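Local coordinates for alkaline serine protease (Pseudoalteromonas sp., PDB 1Y9Z), which probably hydrolyses peptide bonds in proteins as a cold-adapted, subtilisin-like serine endopeptidase of an Antarctic bacterium, at residues Ala123-Met128 against Leu152-Ala157; Ile28-Tyr33 against Thr127-Gly132; Ile219-Gln224 against Gln350-Ser355; Ala251-Ala256 against Asn274-Val279. All coordinates share one frame; numbering follows the deposited sequence.

Contact 1. Residues Ala123-Met128 against Leu152-Ala157; sequences ANVVTM and LLIAAA. With PMS (phenylmethanesulfonic acid), chain H.
Met128, Ile154 and Leu152 show how a parallel strand pair is fastened through its backbone while its side chains meet above and below. The peptide groups on both sides of Leu152 and Ile154 face strand 125-128: Leu152 N bonds to Asn124 O and Val126 N to Leu152 O (2.9 Å), after which Ile154 N meets Val126 O and Met128 N closes on Ile154 O (2.8 Å). The last bond of the series, Ala156 N to Met128 O (3.2 Å), is longer, and its donor is tilted 23° from the carbonyl plane. Met128 leaves the strand with CG anti to the carbonyl carbon (chi1 -56°) and bends again about the bond to sulfur. This curl brings CE back over strand 152-156, 4.2 Å from Leu153 CB, while its own CB lies beside Ala155 CB. On the same face Val126 and Leu153 run side by side, with CD2 of the leucine against Val126 CB (3.8 Å). On the other face CD1 of Ile154 reaches back to Val125 CG1 (4.2 Å), and Leu152 CB lies 4.3 Å from Val125 CG2. Ala156 CB, in the ligand pocket, lies 3.3 Å from O2S of phenylmethanesulfonic acid. The pair belongs to a beta-alpha-beta unit completed by helix 137-148. Strands 25-30 and 174-180 flank it in the central sheet, and helix 368-385 covers the face of Val125 and Thr127, whose OG1 bonds to Ser376.

Contact 2. Residues Ile28-Tyr33 against Thr127-Gly132; sequences IIDSGY and TMSLGG. With PMS (phenylmethanesulfonic acid), chain H.
Ile29 and Asp30 meet Thr127 to Leu130 at the C-terminal edge of the parallel subtilase sheet, where the strands give way to the active-site loops. Asp30 opens the Asp-Ser-Gly sequence that, as in relatives, probably supplies the catalytic aspartate; its OD1 bonds to His65. The last direct backbone hydrogen bond between the strands is Ile29 N to Thr127 O (3.2 Å), nearly straight at 166°. Beyond it the chains diverge, and one water spans the opening, lying 2.8 Å from Ile29 O and 2.7 Å from Asp30 OD2 and accepting Ser129 N at 2.9 Å. The carboxylate is thus held at each oxygen, since Ser31 N reaches the anti lone pair of OD1 (2.7 Å). A leucine in place of Asp30 would probably leave His65 and Ser31 N without their acceptor and the bridging water with a weaker hold. Ser129 centres an inverse gamma turn that redirects the chain toward the bound phenylmethanesulfonic acid. Leu130 takes the rotamer with CG between N and carbonyl carbon (chi1 57°), which sends CD2 across to Ile29 CG2 (3.9 Å), while its CB rests near C4 of the ligand ring (3.7 Å). Ile29 CD1 packs beside Met128 CG (4.1 Å); on the opposite face of the sheet Thr127 CG2 lies alongside Ile28 CG1. Strand 92-100 borders strand 25-30 on its other edge; helix 110-119 packs on Ile29, helix 65-74 on Ile28 and Asp30, and helix 368-385 on Thr127 and Ser129.

Contact 3. Residues Ile219-Gln224 against Gln350-Ser355; sequences ITIGGQ and QSTTVS
Ile221 and Thr352 are brought together by matching first torsions: each places its leading branch anti to the carbonyl carbon, CG1 in the isoleucine (chi1 -62°) and OG1 in the threonine (chi1 -55°). The extended isoleucine then lays CD1 against Thr352 OG1 at 3.2 Å, with CG1 close to Thr352 CG2 (3.6 Å). That hydroxyl turns its proton to Gln350 O, approaching from well above the carbonyl plane, so the oxygen both bonds within its own segment and bears on Ile221, with the methyl adding to the packing. The same methyl, CG2, meets Ile219 CG2 at 3.8 Å. If Thr352 were an alanine, Gln350 O would probably lose its hydroxyl donor and a gap would be likely to open beside Ile221 and Ile219. The frame is an antiparallel strand pair in the large mixed sheet, consistent with the inserted beta-barrel domain of this protease. Thr220 and Thr353 form its hydrogen-bonded pair, through Thr220 N to Thr353 O (2.9 Å) and Thr353 N to Thr220 O (3.0 Å). Ile221 ends its strand in a type I' turn to Gln224, with Gly222 and Gly223 at the positive phi angles of such a hairpin. Between this turn and residues 350-355 a water takes over the link, accepting from Gly222 N and donating to Ser351 O (2.7 Å). A second water joins Thr220 OG1 to Thr353 O. Strand 252-263 pairs with the other edge of strand 351-360, Thr353 OG1 bonding to Thr254 OG1, and Val334 and Val336 cover Ile219.

Contact 4. Residues Ala251-Ala256 against Asn274-Val279; sequences ASATGA and NKICLV
Ile276 reaches Ala256 through its backbone and Gly255 and Ala253 through its side chain. The backbone bond runs from Ile276 N to Ala256 O (2.9 Å), its donor standing 41° out of the carbonyl plane, as fits two segments that meet steeply crossed. CG1 of the isoleucine is anti to the carbonyl carbon, and a bent second torsion (-58°) turns CD1 back along the other chain: CG1 lies 3.4 Å from Gly255 O, and CD1 continues to Ala253, 4.1 Å from its CB. On the far side of the bond Lys275 bends at its second torsion and drapes its aliphatic chain over Ala256, with CD tight against Ala256 CB at 3.5 Å and NZ also close to that methyl. Gly255 sits where the chains press together, its CA 3.6 Å from Asn274 O; a beta carbon at this position would clash with that oxygen. The short axes of the two strands cross at 85° and pass 4.4 Å apart, so here strand 252-263 sweeps past Lys275 and Ile276 before the two strands run on as parallel neighbours, in the large mixed sheet of what is probably the inserted beta-barrel domain. Further out, Ile276 bonds through its backbone to Ala258, and its side chain also touches Thr352, Val354 and Ile307. Strand 351-360 pairs along the other edge of strand 252-263, by backbone bonds at Ala253 and Gly255. Lys304 pairs with the backbone of Lys275 and places its NZ on Thr254 O, while Cys277, pointing away from residues 251-256, is tied to Cys298 by a disulfide and touches Cys260.

The four contacts fall into two pairs, in two different sheets. Contacts 1 and 2 share Thr127 and Met128 on strand 125-128, their centres about 9 Å apart; Val126 CG1 touches Ile29 CD1 at 3.7 Å, and both contacts border the bound phenylmethanesulfonic acid, through Ala156 at the sulfonate and Ser129 to Gly131 chiefly along the ring. Contacts 3 and 4 are likewise about 9 Å apart by centres, joined where strand 351-360 lies against strand 252-263: Thr352 N probably bonds to Gly255 O and Val354 N to Ala253 O, each 2.8 Å. Between contacts 2 and 3 the nearest atoms are still about 25 Å apart, so the second pair is remote from the ligand pocket.

Contact 1. Residues Ala123-Met128 against Leu152-Ala157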
loop_
_atom_site.group_PDB
_atom_site.type_symbol
_atom_site.label_atom_id
_atom_site.label_comp_id
_atom_site.label_asym_id
_atom_site.label_seq_id
_atom_site.Cartn_x
_atom_site.Cartn_y
_atom_site.Cartn_z
ATOM N N ALA A 123 22.850 -0.159 7.334
ATOM C CA ALA A 123 21.509 0.371 7.545
ATOM C C ALA A 123 21.285 1.166 8.827
ATOM O O ALA A 123 21.777 0.804 9.896
ATOM C CB ALA A 123 20.498 -0.770 7.477
ATOM N N ASN A 124 20.530 2.255 8.701
ATOM C CA ASN A 124 20.159 3.090 9.841
ATOM C C ASN A 124 18.715 2.719 10.153
ATOM O O ASN A 124 18.280 2.754 11.303
ATOM C CB ASN A 124 20.210 4.575 9.483
ATOM C CG ASN A 124 21.584 5.024 9.049
ATOM O OD1 ASN A 124 21.771 5.470 7.917
ATOM N ND2 ASN A 124 22.556 4.917 9.947
ATOM N N VAL A 125 17.978 2.377 9.099
ATOM C CA VAL A 125 16.581 1.987 9.205
ATOM C C VAL A 125 16.402 0.620 8.557
ATOM O O VAL A 125 16.924 0.369 7.470
ATOM C CB VAL A 125 15.655 2.989 8.468
ATOM C CG1 VAL A 125 14.200 2.544 8.586
ATOM C CG2 VAL A 125 15.836 4.390 9.036
ATOM N N VAL A 126 15.689 -0.268 9.239
ATOM C CA VAL A 126 15.412 -1.594 8.705
ATOM C C VAL A 126 13.897 -1.721 8.666
ATOM O O VAL A 126 13.230 -1.652 9.704
ATOM C CB VAL A 126 16.015 -2.706 9.586
ATOM C CG1 VAL A 126 15.626 -4.071 9.037
ATOM C CG2 VAL A 126 17.536 -2.573 9.614
ATOM N N THR A 127 13.355 -1.884 7.464
ATOM C CA THR A 127 11.918 -1.984 7.290
ATOM C C THR A 127 11.527 -3.416 6.924
ATOM O O THR A 127 12.098 -4.028 6.014
ATOM C CB THR A 127 11.443 -0.948 6.234
ATOM O OG1 THR A 127 10.014 -0.895 6.211
ATOM C CG2 THR A 127 11.978 -1.290 4.852
ATOM N N MET A 128 10.553 -3.945 7.656
ATOM C CA MET A 128 10.115 -5.320 7.479
ATOM C C MET A 128 8.612 -5.472 7.291
ATOM O O MET A 128 7.847 -5.498 8.259
ATOM C CB MET A 128 10.586 -6.135 8.689
ATOM C CG MET A 128 12.095 -6.045 8.896
ATOM S SD MET A 128 12.717 -6.641 10.487
ATOM C CE MET A 128 12.388 -5.231 11.528
ATOM N N LEU A 152 16.849 1.974 13.664
ATOM C CA LEU A 152 15.395 2.091 13.759
ATOM C C LEU A 152 14.746 0.905 13.050
ATOM O O LEU A 152 14.991 0.666 11.864
ATOM C CB LEU A 152 14.924 3.410 13.131
ATOM C CG LEU A 152 13.429 3.747 13.194
ATOM C CD1 LEU A 152 12.970 3.862 14.640
ATOM C CD2 LEU A 152 13.181 5.060 12.464
ATOM N N LEU A 153 13.918 0.170 13.789
ATOM C CA LEU A 153 13.234 -1.010 13.271
ATOM C C LEU A 153 11.741 -0.739 13.110
ATOM O O LEU A 153 11.076 -0.287 14.046
ATOM C CB LEU A 153 13.452 -2.189 14.224
ATOM C CG LEU A 153 14.912 -2.475 14.595
ATOM C CD1 LEU A 153 14.963 -3.572 15.645
ATOM C CD2 LEU A 153 15.701 -2.875 13.352
ATOM N N ILE A 154 11.218 -1.035 11.924
ATOM C CA ILE A 154 9.814 -0.798 11.610
ATOM C C ILE A 154 9.233 -2.024 10.903
ATOM O O ILE A 154 9.865 -2.581 10.008
ATOM C CB ILE A 154 9.688 0.455 10.707
ATOM C CG1 ILE A 154 10.295 1.664 11.431
ATOM C CG2 ILE A 154 8.234 0.721 10.353
ATOM C CD1 ILE A 154 10.478 2.890 10.556
ATOM N N ALA A 155 8.036 -2.447 11.308
ATOM C CA ALA A 155 7.415 -3.627 10.713
ATOM C C ALA A 155 5.890 -3.574 10.676
ATOM O O ALA A 155 5.258 -2.806 11.406
ATOM C CB ALA A 155 7.872 -4.877 11.458
ATOM N N ALA A 156 5.311 -4.425 9.835
ATOM C CA ALA A 156 3.864 -4.499 9.641
ATOM C C ALA A 156 3.112 -5.232 10.748
ATOM O O ALA A 156 3.523 -6.301 11.192
ATOM C CB ALA A 156 3.566 -5.158 8.298
ATOM N N ALA A 157 1.987 -4.658 11.168
ATOM C CA ALA A 157 1.179 -5.258 12.225
ATOM C C ALA A 157 0.483 -6.550 11.800
ATOM O O ALA A 157 0.142 -7.375 12.644
ATOM C CB ALA A 157 0.148 -4.255 12.722
HETATM C C PMS H . 2.149 -9.321 4.632
HETATM S S PMS H . 2.449 -7.762 5.500
HETATM C C1 PMS H . 3.283 -10.362 4.811
HETATM C C2 PMS H . 3.188 -11.288 5.911
HETATM C C3 PMS H . 4.212 -12.267 6.112
HETATM C C4 PMS H . 5.322 -12.281 5.181
HETATM C C5 PMS H . 5.422 -11.374 4.098
HETATM C C6 PMS H . 4.423 -10.380 3.857
HETATM O O2S PMS H . 3.128 -8.079 6.752
HETATM O O1S PMS H . 1.192 -7.103 5.768
#

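Contact 2. Residues Ile28-Tyr33 against Thr127-Gly132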
loop_
_atom_site.group_PDB
_atom_site.type_symbol
_atom_site.label_atom_id
_atom_site.label_comp_id
_atom_site.label_asym_id
_atom_site.label_seq_id
_atom_site.Cartn_x
_atom_site.Cartn_y
_atom_site.Cartn_z
ATOM N N ILE A 28 15.596 -2.910 3.080
ATOM C CA ILE A 28 14.310 -3.550 2.869
ATOM C C ILE A 28 14.473 -5.067 2.901
ATOM O O ILE A 28 15.079 -5.658 2.003
ATOM C CB ILE A 28 13.711 -3.154 1.502
ATOM C CG1 ILE A 28 13.633 -1.632 1.382
ATOM C CG2 ILE A 28 12.327 -3.756 1.351
ATOM C CD1 ILE A 28 13.240 -1.145 -0.005
ATOM N N ILE A 29 13.956 -5.691 3.956
ATOM C CA ILE A 29 14.005 -7.145 4.086
ATOM C C ILE A 29 12.671 -7.594 3.509
ATOM O O ILE A 29 11.617 -7.384 4.115
ATOM C CB ILE A 29 14.129 -7.570 5.563
ATOM C CG1 ILE A 29 15.449 -7.045 6.137
ATOM C CG2 ILE A 29 14.049 -9.086 5.685
ATOM C CD1 ILE A 29 15.703 -7.445 7.584
ATOM N N ASP A 30 12.710 -8.204 2.330
ATOM C CA ASP A 30 11.474 -8.595 1.672
ATOM C C ASP A 30 11.736 -9.615 0.559
ATOM O O ASP A 30 12.668 -10.415 0.653
ATOM C CB ASP A 30 10.805 -7.330 1.112
ATOM C CG ASP A 30 9.290 -7.402 1.138
ATOM O OD1 ASP A 30 8.731 -8.286 0.462
ATOM O OD2 ASP A 30 8.659 -6.569 1.830
ATOM N N SER A 31 10.929 -9.572 -0.499
ATOM C CA SER A 31 11.068 -10.528 -1.599
ATOM C C SER A 31 11.936 -10.087 -2.773
ATOM O O SER A 31 11.776 -10.587 -3.886
ATOM C CB SER A 31 9.686 -10.921 -2.132
ATOM O OG SER A 31 9.105 -9.881 -2.906
ATOM N N GLY A 32 12.856 -9.160 -2.546
ATOM C CA GLY A 32 13.694 -8.737 -3.650
ATOM C C GLY A 32 13.265 -7.413 -4.246
ATOM O O GLY A 32 12.230 -6.854 -3.888
ATOM N N TYR A 33 14.051 -6.953 -5.210
ATOM C CA TYR A 33 13.858 -5.653 -5.845
ATOM C C TYR A 33 14.064 -5.777 -7.357
ATOM O O TYR A 33 15.152 -6.143 -7.793
ATOM C CB TYR A 33 14.912 -4.728 -5.230
ATOM C CG TYR A 33 14.951 -3.289 -5.678
ATOM C CD1 TYR A 33 14.427 -2.280 -4.871
ATOM C CD2 TYR A 33 15.613 -2.917 -6.848
ATOM C CE1 TYR A 33 14.570 -0.941 -5.207
ATOM C CE2 TYR A 33 15.761 -1.577 -7.195
ATOM C CZ TYR A 33 15.242 -0.597 -6.368
ATOM O OH TYR A 33 15.425 0.731 -6.673
ATOM N N THR A 127 13.355 -1.884 7.464
ATOM C CA THR A 127 11.918 -1.984 7.290
ATOM C C THR A 127 11.527 -3.416 6.924
ATOM O O THR A 127 12.098 -4.028 6.014
ATOM C CB THR A 127 11.443 -0.948 6.234
ATOM O OG1 THR A 127 10.014 -0.895 6.211
ATOM C CG2 THR A 127 11.978 -1.290 4.852
ATOM N N MET A 128 10.553 -3.945 7.656
ATOM C CA MET A 128 10.115 -5.320 7.479
ATOM C C MET A 128 8.612 -5.472 7.291
ATOM O O MET A 128 7.847 -5.498 8.259
ATOM C CB MET A 128 10.586 -6.135 8.689
ATOM C CG MET A 128 12.095 -6.045 8.896
ATOM S SD MET A 128 12.717 -6.641 10.487
ATOM C CE MET A 128 12.388 -5.231 11.528
ATOM N N SER A 129 8.191 -5.562 6.033
ATOM C CA SER A 129 6.782 -5.744 5.711
ATOM C C SER A 129 6.536 -7.242 5.707
ATOM O O SER A 129 6.229 -7.842 4.677
ATOM C CB SER A 129 6.462 -5.139 4.344
ATOM O OG SER A 129 6.444 -3.726 4.414
ATOM N N LEU A 130 6.690 -7.836 6.885
ATOM C CA LEU A 130 6.529 -9.267 7.071
ATOM C C LEU A 130 6.221 -9.537 8.534
ATOM O O LEU A 130 6.435 -8.679 9.390
ATOM C CB LEU A 130 7.819 -9.988 6.660
ATOM C CG LEU A 130 9.113 -9.569 7.369
ATOM C CD1 LEU A 130 9.250 -10.322 8.686
ATOM C CD2 LEU A 130 10.308 -9.875 6.480
ATOM N N GLY A 131 5.722 -10.734 8.818
ATOM C CA GLY A 131 5.405 -11.072 10.190
ATOM C C GLY A 131 5.062 -12.530 10.390
ATOM O O GLY A 131 4.620 -13.214 9.465
ATOM N N GLY A 132 5.287 -12.996 11.613
ATOM C CA GLY A 132 4.990 -14.365 11.983
ATOM C C GLY A 132 4.309 -14.339 13.338
ATOM O O GLY A 132 4.386 -13.343 14.055
HETATM C C PMS H . 2.149 -9.321 4.632
HETATM S S PMS H . 2.449 -7.762 5.500
HETATM C C1 PMS H . 3.283 -10.362 4.811
HETATM C C2 PMS H . 3.188 -11.288 5.911
HETATM C C3 PMS H . 4.212 -12.267 6.112
HETATM C C4 PMS H . 5.322 -12.281 5.181
HETATM C C5 PMS H . 5.422 -11.374 4.098
HETATM C C6 PMS H . 4.423 -10.380 3.857
HETATM O O2S PMS H . 3.128 -8.079 6.752
HETATM O O1S PMS H . 1.192 -7.103 5.768
HETATM O O HOH W 1 9.944 -5.165 3.781
#

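Contact 3. Residues Ile219-Gln224 against Gln350-Ser355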
loop_
_atom_site.group_PDB
_atom_site.type_symbol
_atom_site.label_atom_id
_atom_site.label_comp_id
_atom_site.label_asym_id
_atom_site.label_seq_id
_atom_site.Cartn_x
_atom_site.Cartn_y
_atom_site.Cartn_z
ATOM N N ILE A 219 -10.592 5.462 -16.479
ATOM C CA ILE A 219 -11.924 5.953 -16.818
ATOM C C ILE A 219 -11.655 7.211 -17.622
ATOM O O ILE A 219 -10.978 8.118 -17.142
ATOM C CB ILE A 219 -12.745 6.355 -15.576
ATOM C CG1 ILE A 219 -13.013 5.134 -14.699
ATOM C CG2 ILE A 219 -14.065 6.988 -16.018
ATOM C CD1 ILE A 219 -13.690 5.477 -13.379
ATOM N N THR A 220 -12.175 7.263 -18.842
ATOM C CA THR A 220 -11.961 8.419 -19.697
ATOM C C THR A 220 -13.271 9.027 -20.177
ATOM O O THR A 220 -14.176 8.318 -20.616
ATOM C CB THR A 220 -11.112 8.049 -20.930
ATOM O OG1 THR A 220 -9.852 7.516 -20.501
ATOM C CG2 THR A 220 -10.865 9.276 -21.796
ATOM N N ILE A 221 -13.359 10.349 -20.073
ATOM C CA ILE A 221 -14.531 11.096 -20.514
ATOM C C ILE A 221 -14.039 12.413 -21.107
ATOM O O ILE A 221 -13.224 13.107 -20.501
ATOM C CB ILE A 221 -15.496 11.405 -19.342
ATOM C CG1 ILE A 221 -16.028 10.103 -18.737
ATOM C CG2 ILE A 221 -16.660 12.256 -19.841
ATOM C CD1 ILE A 221 -17.009 10.305 -17.591
ATOM N N GLY A 222 -14.525 12.744 -22.299
ATOM C CA GLY A 222 -14.112 13.980 -22.941
ATOM C C GLY A 222 -12.619 14.044 -23.199
ATOM O O GLY A 222 -12.019 15.119 -23.158
ATOM N N GLY A 223 -12.012 12.889 -23.458
ATOM C CA GLY A 223 -10.586 12.846 -23.728
ATOM C C GLY A 223 -9.701 13.012 -22.505
ATOM O O GLY A 223 -8.475 13.051 -22.628
ATOM N N GLN A 224 -10.308 13.112 -21.326
ATOM C CA GLN A 224 -9.547 13.269 -20.090
ATOM C C GLN A 224 -9.644 12.014 -19.225
ATOM O O GLN A 224 -10.664 11.325 -19.227
ATOM C CB GLN A 224 -10.043 14.489 -19.311
ATOM C CG GLN A 224 -9.811 15.813 -20.030
ATOM C CD GLN A 224 -8.337 16.144 -20.208
ATOM O OE1 GLN A 224 -7.985 17.130 -20.856
ATOM N NE2 GLN A 224 -7.468 15.323 -19.627
ATOM N N GLN A 350 -22.733 11.209 -20.841
ATOM C CA GLN A 350 -21.580 11.391 -21.713
ATOM C C GLN A 350 -20.861 10.078 -22.010
ATOM O O GLN A 350 -20.851 9.160 -21.187
ATOM C CB GLN A 350 -20.604 12.391 -21.087
ATOM C CG GLN A 350 -21.162 13.805 -20.991
ATOM C CD GLN A 350 -20.191 14.784 -20.358
ATOM O OE1 GLN A 350 -19.038 14.892 -20.777
ATOM N NE2 GLN A 350 -20.659 15.513 -19.351
ATOM N N SER A 351 -20.266 9.997 -23.196
ATOM C CA SER A 351 -19.540 8.804 -23.613
ATOM C C SER A 351 -18.385 8.554 -22.652
ATOM O O SER A 351 -17.538 9.423 -22.445
ATOM C CB SER A 351 -19.003 8.981 -25.034
ATOM O OG SER A 351 -18.348 7.806 -25.482
ATOM N N THR A 352 -18.357 7.360 -22.071
ATOM C CA THR A 352 -17.317 7.001 -21.116
ATOM C C THR A 352 -16.657 5.677 -21.467
ATOM O O THR A 352 -17.317 4.738 -21.913
ATOM C CB THR A 352 -17.904 6.886 -19.694
ATOM O OG1 THR A 352 -18.580 8.102 -19.357
ATOM C CG2 THR A 352 -16.799 6.631 -18.677
ATOM N N THR A 353 -15.346 5.608 -21.263
ATOM C CA THR A 353 -14.601 4.390 -21.533
ATOM C C THR A 353 -13.976 3.897 -20.238
ATOM O O THR A 353 -13.198 4.610 -19.604
ATOM C CB THR A 353 -13.479 4.625 -22.561
ATOM O OG1 THR A 353 -14.049 5.094 -23.789
ATOM C CG2 THR A 353 -12.719 3.330 -22.828
ATOM N N VAL A 354 -14.343 2.686 -19.843
ATOM C CA VAL A 354 -13.806 2.072 -18.637
ATOM C C VAL A 354 -12.901 0.952 -19.108
ATOM O O VAL A 354 -13.268 0.184 -19.998
ATOM C CB VAL A 354 -14.921 1.476 -17.757
ATOM C CG1 VAL A 354 -14.312 0.794 -16.536
ATOM C CG2 VAL A 354 -15.879 2.568 -17.330
ATOM N N SER A 355 -11.717 0.849 -18.519
ATOM C CA SER A 355 -10.800 -0.189 -18.939
ATOM C C SER A 355 -9.933 -0.766 -17.837
ATOM O O SER A 355 -9.493 -0.055 -16.934
ATOM C CB SER A 355 -9.894 0.349 -20.045
ATOM O OG SER A 355 -9.134 1.450 -19.579
HETATM O O HOH W 2 -10.411 4.578 -19.921
HETATM O O HOH W 3 -16.853 11.725 -23.698
#

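Contact 4. Residues Ala251-Ala256 against Asn274-Val279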
loop_
_atom_site.group_PDB
_atom_site.type_symbol
_atom_site.label_atom_id
_atom_site.label_comp_id
_atom_site.label_asym_id
_atom_site.label_seq_id
_atom_site.Cartn_x
_atom_site.Cartn_y
_atom_site.Cartn_z
ATOM N N ALA A 251 -10.255 -5.685 -20.202
ATOM C CA ALA A 251 -10.824 -5.257 -21.470
ATOM C C ALA A 251 -11.294 -3.820 -21.325
ATOM O O ALA A 251 -11.232 -3.242 -20.237
ATOM C CB ALA A 251 -11.998 -6.154 -21.848
ATOM N N SER A 252 -11.762 -3.246 -22.429
ATOM C CA SER A 252 -12.260 -1.880 -22.427
ATOM C C SER A 252 -13.715 -1.875 -22.868
ATOM O O SER A 252 -14.140 -2.729 -23.649
ATOM C CB SER A 252 -11.432 -1.007 -23.371
ATOM O OG SER A 252 -10.081 -0.945 -22.946
ATOM N N ALA A 253 -14.475 -0.920 -22.346
ATOM C CA ALA A 253 -15.884 -0.783 -22.684
ATOM C C ALA A 253 -16.194 0.700 -22.823
ATOM O O ALA A 253 -15.711 1.518 -22.039
ATOM C CB ALA A 253 -16.753 -1.402 -21.597
ATOM N N THR A 254 -16.994 1.044 -23.827
ATOM C CA THR A 254 -17.360 2.433 -24.068
ATOM C C THR A 254 -18.867 2.578 -24.239
ATOM O O THR A 254 -19.503 1.780 -24.926
ATOM C CB THR A 254 -16.669 2.979 -25.333
ATOM O OG1 THR A 254 -15.247 2.894 -25.176
ATOM C CG2 THR A 254 -17.059 4.434 -25.568
ATOM N N GLY A 255 -19.428 3.603 -23.607
ATOM C CA GLY A 255 -20.856 3.840 -23.702
ATOM C C GLY A 255 -21.279 5.043 -22.884
ATOM O O GLY A 255 -20.483 5.598 -22.128
ATOM N N ALA A 256 -22.531 5.458 -23.039
ATOM C CA ALA A 256 -23.039 6.600 -22.293
ATOM C C ALA A 256 -23.072 6.250 -20.810
ATOM O O ALA A 256 -23.460 5.143 -20.434
ATOM C CB ALA A 256 -24.435 6.966 -22.781
ATOM N N ASN A 274 -25.612 -1.124 -23.581
ATOM C CA ASN A 274 -24.751 -0.167 -24.272
ATOM C C ASN A 274 -24.379 1.041 -23.418
ATOM O O ASN A 274 -24.050 2.104 -23.945
ATOM C CB ASN A 274 -25.426 0.311 -25.561
ATOM C CG ASN A 274 -25.576 -0.796 -26.586
ATOM O OD1 ASN A 274 -24.586 -1.358 -27.057
ATOM N ND2 ASN A 274 -26.816 -1.117 -26.934
ATOM N N LYS A 275 -24.417 0.873 -22.101
ATOM C CA LYS A 275 -24.093 1.968 -21.192
ATOM C C LYS A 275 -23.001 1.599 -20.193
ATOM O O LYS A 275 -22.753 0.421 -19.932
ATOM C CB LYS A 275 -25.341 2.375 -20.404
ATOM C CG LYS A 275 -26.514 2.867 -21.238
ATOM C CD LYS A 275 -26.342 4.319 -21.651
ATOM C CE LYS A 275 -27.621 4.858 -22.282
ATOM N NZ LYS A 275 -27.530 6.311 -22.598
ATOM N N ILE A 276 -22.341 2.620 -19.656
ATOM C CA ILE A 276 -21.328 2.424 -18.625
ATOM C C ILE A 276 -22.151 2.686 -17.374
ATOM O O ILE A 276 -22.707 3.771 -17.199
ATOM C CB ILE A 276 -20.177 3.447 -18.726
ATOM C CG1 ILE A 276 -19.373 3.202 -20.006
ATOM C CG2 ILE A 276 -19.275 3.338 -17.501
ATOM C CD1 ILE A 276 -18.791 1.802 -20.118
ATOM N N CYS A 277 -22.233 1.682 -16.514
ATOM C CA CYS A 277 -23.043 1.756 -15.310
ATOM C C CYS A 277 -22.318 2.208 -14.050
ATOM O O CYS A 277 -21.417 1.529 -13.556
ATOM C CB CYS A 277 -23.675 0.388 -15.096
ATOM S SG CYS A 277 -24.942 0.194 -13.807
ATOM N N LEU A 278 -22.728 3.366 -13.545
ATOM C CA LEU A 278 -22.172 3.936 -12.324
ATOM C C LEU A 278 -23.087 3.489 -11.191
ATOM O O LEU A 278 -24.310 3.583 -11.301
ATOM C CB LEU A 278 -22.164 5.465 -12.407
ATOM C CG LEU A 278 -21.623 6.244 -11.204
ATOM C CD1 LEU A 278 -20.126 6.000 -11.060
ATOM C CD2 LEU A 278 -21.899 7.726 -11.396
ATOM N N VAL A 279 -22.507 2.993 -10.104
ATOM C CA VAL A 279 -23.315 2.537 -8.982
ATOM C C VAL A 279 -22.607 2.691 -7.644
ATOM O O VAL A 279 -21.408 2.428 -7.520
ATOM C CB VAL A 279 -23.729 1.057 -9.162
ATOM C CG1 VAL A 279 -22.495 0.168 -9.224
ATOM C CG2 VAL A 279 -24.646 0.630 -8.024
#